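Local coordinates for protein hemoglobin subunit beta (Isurus oxyrinchus, PDB 3MKB) that probably carries oxygen in shark blood as the beta-type, haem-binding globin subunit of a four-chain haemoglobin, at residues R8-I11 against V12-F16. Residues are numbered along the deposited sequence; the frame is centred on the assembly and turned at random.
Sequences RDEI and VKTFF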
ATOM      1  N   ARG B   8     -17.569   3.228 -20.326  1.00 28.79           N
ATOM      2  CA  ARG B   8     -17.466   2.302 -21.446  1.00 30.99           C
ATOM      3  C   ARG B   8     -16.933   2.961 -22.695  1.00 30.92           C
ATOM      4  O   ARG B   8     -16.124   2.366 -23.414  1.00 31.75           O
ATOM      5  CB  ARG B   8     -18.845   1.732 -21.786  1.00 29.68           C
ATOM      6  CG  ARG B   8     -19.433   0.923 -20.679  1.00 35.14           C
ATOM      7  CD  ARG B   8     -20.857   0.484 -21.083  1.00 36.45           C
ATOM      8  NE  ARG B   8     -21.396  -0.347 -20.032  1.00 41.07           N
ATOM      9  CZ  ARG B   8     -21.236  -1.666 -19.943  1.00 41.51           C
ATOM     10  NH1 ARG B   8     -21.754  -2.298 -18.902  1.00 44.96           N
ATOM     11  NH2 ARG B   8     -20.561  -2.341 -20.848  1.00 40.49           N
ATOM     12  N   ASP B   9     -17.423   4.163 -22.990  1.00 30.26           N
ATOM     13  CA  ASP B   9     -17.112   4.796 -24.265  1.00 29.96           C
ATOM     14  C   ASP B   9     -15.652   5.272 -24.215  1.00 30.06           C
ATOM     15  O   ASP B   9     -14.889   5.157 -25.174  1.00 30.49           O
ATOM     16  CB  ASP B   9     -18.055   5.982 -24.544  1.00 28.58           C
ATOM     17  CG  ASP B   9     -17.717   6.702 -25.808  1.00 30.59           C
ATOM     18  OD1 ASP B   9     -17.990   6.182 -26.912  1.00 28.66           O
ATOM     19  OD2 ASP B   9     -17.163   7.822 -25.719  1.00 30.72           O
ATOM     20  N   GLU B  10     -15.261   5.761 -23.069  1.00 29.77           N
ATOM     21  CA  GLU B  10     -13.906   6.320 -22.988  1.00 29.29           C
ATOM     22  C   GLU B  10     -12.889   5.183 -23.255  1.00 26.77           C
ATOM     23  O   GLU B  10     -12.006   5.328 -24.067  1.00 24.81           O
ATOM     24  CB  GLU B  10     -13.655   6.981 -21.614  1.00 29.19           C
ATOM     25  CG  GLU B  10     -12.094   7.092 -21.292  1.00 30.62           C
ATOM     26  CD  GLU B  10     -11.365   8.129 -22.165  1.00 30.81           C
ATOM     27  OE1 GLU B  10     -10.079   8.183 -22.149  1.00 25.22           O
ATOM     28  OE2 GLU B  10     -12.057   8.849 -22.924  1.00 29.23           O
ATOM     29  N   ILE B  11     -13.048   4.068 -22.565  1.00 28.37           N
ATOM     30  CA  ILE B  11     -12.193   2.870 -22.759  1.00 28.26           C
ATOM     31  C   ILE B  11     -12.324   2.336 -24.164  1.00 27.77           C
ATOM     32  O   ILE B  11     -11.315   2.041 -24.834  1.00 27.57           O
ATOM     33  CB  ILE B  11     -12.491   1.749 -21.670  1.00 28.62           C
ATOM     34  CG1 ILE B  11     -12.454   2.373 -20.244  1.00 28.17           C
ATOM     35  CG2 ILE B  11     -11.609   0.384 -21.922  1.00 29.40           C
ATOM     36  CD1 ILE B  11     -13.128   1.570 -19.202  1.00 28.96           C
ATOM     37  N   VAL B  12     -13.575   2.196 -24.641  1.00 28.01           N
ATOM     38  CA  VAL B  12     -13.786   1.458 -25.886  1.00 28.06           C
ATOM     39  C   VAL B  12     -13.238   2.217 -27.059  1.00 28.23           C
ATOM     40  O   VAL B  12     -12.589   1.625 -27.940  1.00 29.80           O
ATOM     41  CB  VAL B  12     -15.305   1.158 -26.143  1.00 28.09           C
ATOM     42  CG1 VAL B  12     -15.456   0.299 -27.407  1.00 32.34           C
ATOM     43  CG2 VAL B  12     -15.850   0.391 -25.014  1.00 24.79           C
ATOM     44  N   LYS B  13     -13.495   3.518 -27.086  1.00 28.99           N
ATOM     45  CA  LYS B  13     -13.006   4.392 -28.192  1.00 29.12           C
ATOM     46  C   LYS B  13     -11.484   4.455 -28.213  1.00 29.37           C
ATOM     47  O   LYS B  13     -10.870   4.565 -29.271  1.00 29.57           O
ATOM     48  CB  LYS B  13     -13.599   5.796 -28.135  1.00 29.48           C
ATOM     49  CG  LYS B  13     -15.193   5.879 -28.330  1.00 31.77           C
ATOM     50  CD  LYS B  13     -15.615   5.416 -29.762  1.00 39.70           C
ATOM     51  CE  LYS B  13     -17.141   5.592 -30.043  1.00 38.02           C
ATOM     52  NZ  LYS B  13     -17.714   6.923 -29.501  1.00 40.24           N
ATOM     53  N   THR B  14     -10.893   4.501 -27.026  1.00 29.52           N
ATOM     54  CA  THR B  14      -9.425   4.512 -26.914  1.00 29.68           C
ATOM     55  C   THR B  14      -8.805   3.240 -27.545  1.00 30.19           C
ATOM     56  O   THR B  14      -7.932   3.357 -28.422  1.00 30.37           O
ATOM     57  CB  THR B  14      -8.982   4.737 -25.483  1.00 30.52           C
ATOM     58  OG1 THR B  14      -9.464   6.012 -25.021  1.00 29.42           O
ATOM     59  CG2 THR B  14      -7.399   4.753 -25.386  1.00 29.21           C
ATOM     60  N   PHE B  15      -9.308   2.053 -27.180  1.00 29.54           N
ATOM     61  CA  PHE B  15      -8.818   0.808 -27.765  1.00 30.68           C
ATOM     62  C   PHE B  15      -9.127   0.671 -29.266  1.00 30.68           C
ATOM     63  O   PHE B  15      -8.408   0.015 -30.002  1.00 29.50           O
ATOM     64  CB  PHE B  15      -9.328  -0.412 -26.966  1.00 32.29           C
ATOM     65  CG  PHE B  15      -8.426  -0.754 -25.785  1.00 34.30           C
ATOM     66  CD1 PHE B  15      -8.511  -0.060 -24.591  1.00 35.08           C
ATOM     67  CD2 PHE B  15      -7.411  -1.689 -25.941  1.00 32.13           C
ATOM     68  CE1 PHE B  15      -7.650  -0.352 -23.545  1.00 35.58           C
ATOM     69  CE2 PHE B  15      -6.544  -1.969 -24.940  1.00 32.61           C
ATOM     70  CZ  PHE B  15      -6.665  -1.282 -23.723  1.00 36.05           C
ATOM     71  N   PHE B  16     -10.214   1.284 -29.697  1.00 30.20           N
ATOM     72  CA  PHE B  16     -10.583   1.252 -31.080  1.00 29.10           C
ATOM     73  C   PHE B  16      -9.589   2.007 -31.980  1.00 29.36           C
ATOM     74  O   PHE B  16      -9.305   1.539 -33.060  1.00 27.13           O
ATOM     75  CB  PHE B  16     -11.991   1.852 -31.251  1.00 30.51           C
ATOM     76  CG  PHE B  16     -12.461   1.826 -32.667  1.00 32.71           C
ATOM     77  CD1 PHE B  16     -12.726   0.611 -33.288  1.00 35.53           C
ATOM     78  CD2 PHE B  16     -12.565   2.980 -33.391  1.00 36.83           C
ATOM     79  CE1 PHE B  16     -13.132   0.574 -34.541  1.00 37.75           C
ATOM     80  CE2 PHE B  16     -12.977   2.928 -34.673  1.00 39.02           C
ATOM     81  CZ  PHE B  16     -13.265   1.714 -35.233  1.00 36.94           C
TER
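D9 and K13, one turn apart on helix 5-17, the first helix (A helix) of the globin fold, join in an i to i+4 salt bridge on the outer side of the helix. The lysine chain bends twice, at chi2 (-65°) and chi4 (41°), and curls back so that NZ meets D9 OD1 at 2.7 Å on the syn lone pair, the side facing the other carboxylate oxygen. D9 sets CG anti to its backbone nitrogen (chi1 177°), which brings the carboxylate up to the lysine chain, and K13 CG lies 3.2 Å from D9 OD1. An alanine in place of D9 would probably leave the ammonium of K13 without its intrahelical mate and the lysine chain freer to swing into solvent. Beneath this pair, K13 N donates to D9 O at 2.9 Å in a nearly straight bond.

On the next face of the helix, T14 is buried and E10 partly exposed. T14 turns its hydroxyl back along the helix, and OG1 donates to E10 O at 2.8 Å. T14 N also donates to E10 O, at 3.3 Å, with one donor on each side of the carbonyl plane. The E10 side chain passes T14 at a slant, and both are engaged by K108: its NZ forms a salt bridge with E10 OE1 and a hydrogen bond with T14 OG1, while W120 NE1 also bonds to E10 OE1.

On the inward side I11 and F15 lie alongside each other, with CG2 of I11 4.1 Å from CD1 of F15. Both pack on V65 of helix 50-65, and I11 also reaches F123 of helix 114-132. The carbonyl oxygen I11 O accepts from F15 N at 3.1 Å and lies at the edge of the phenyl ring, in its plane, 3.5 Å from F15 CD1.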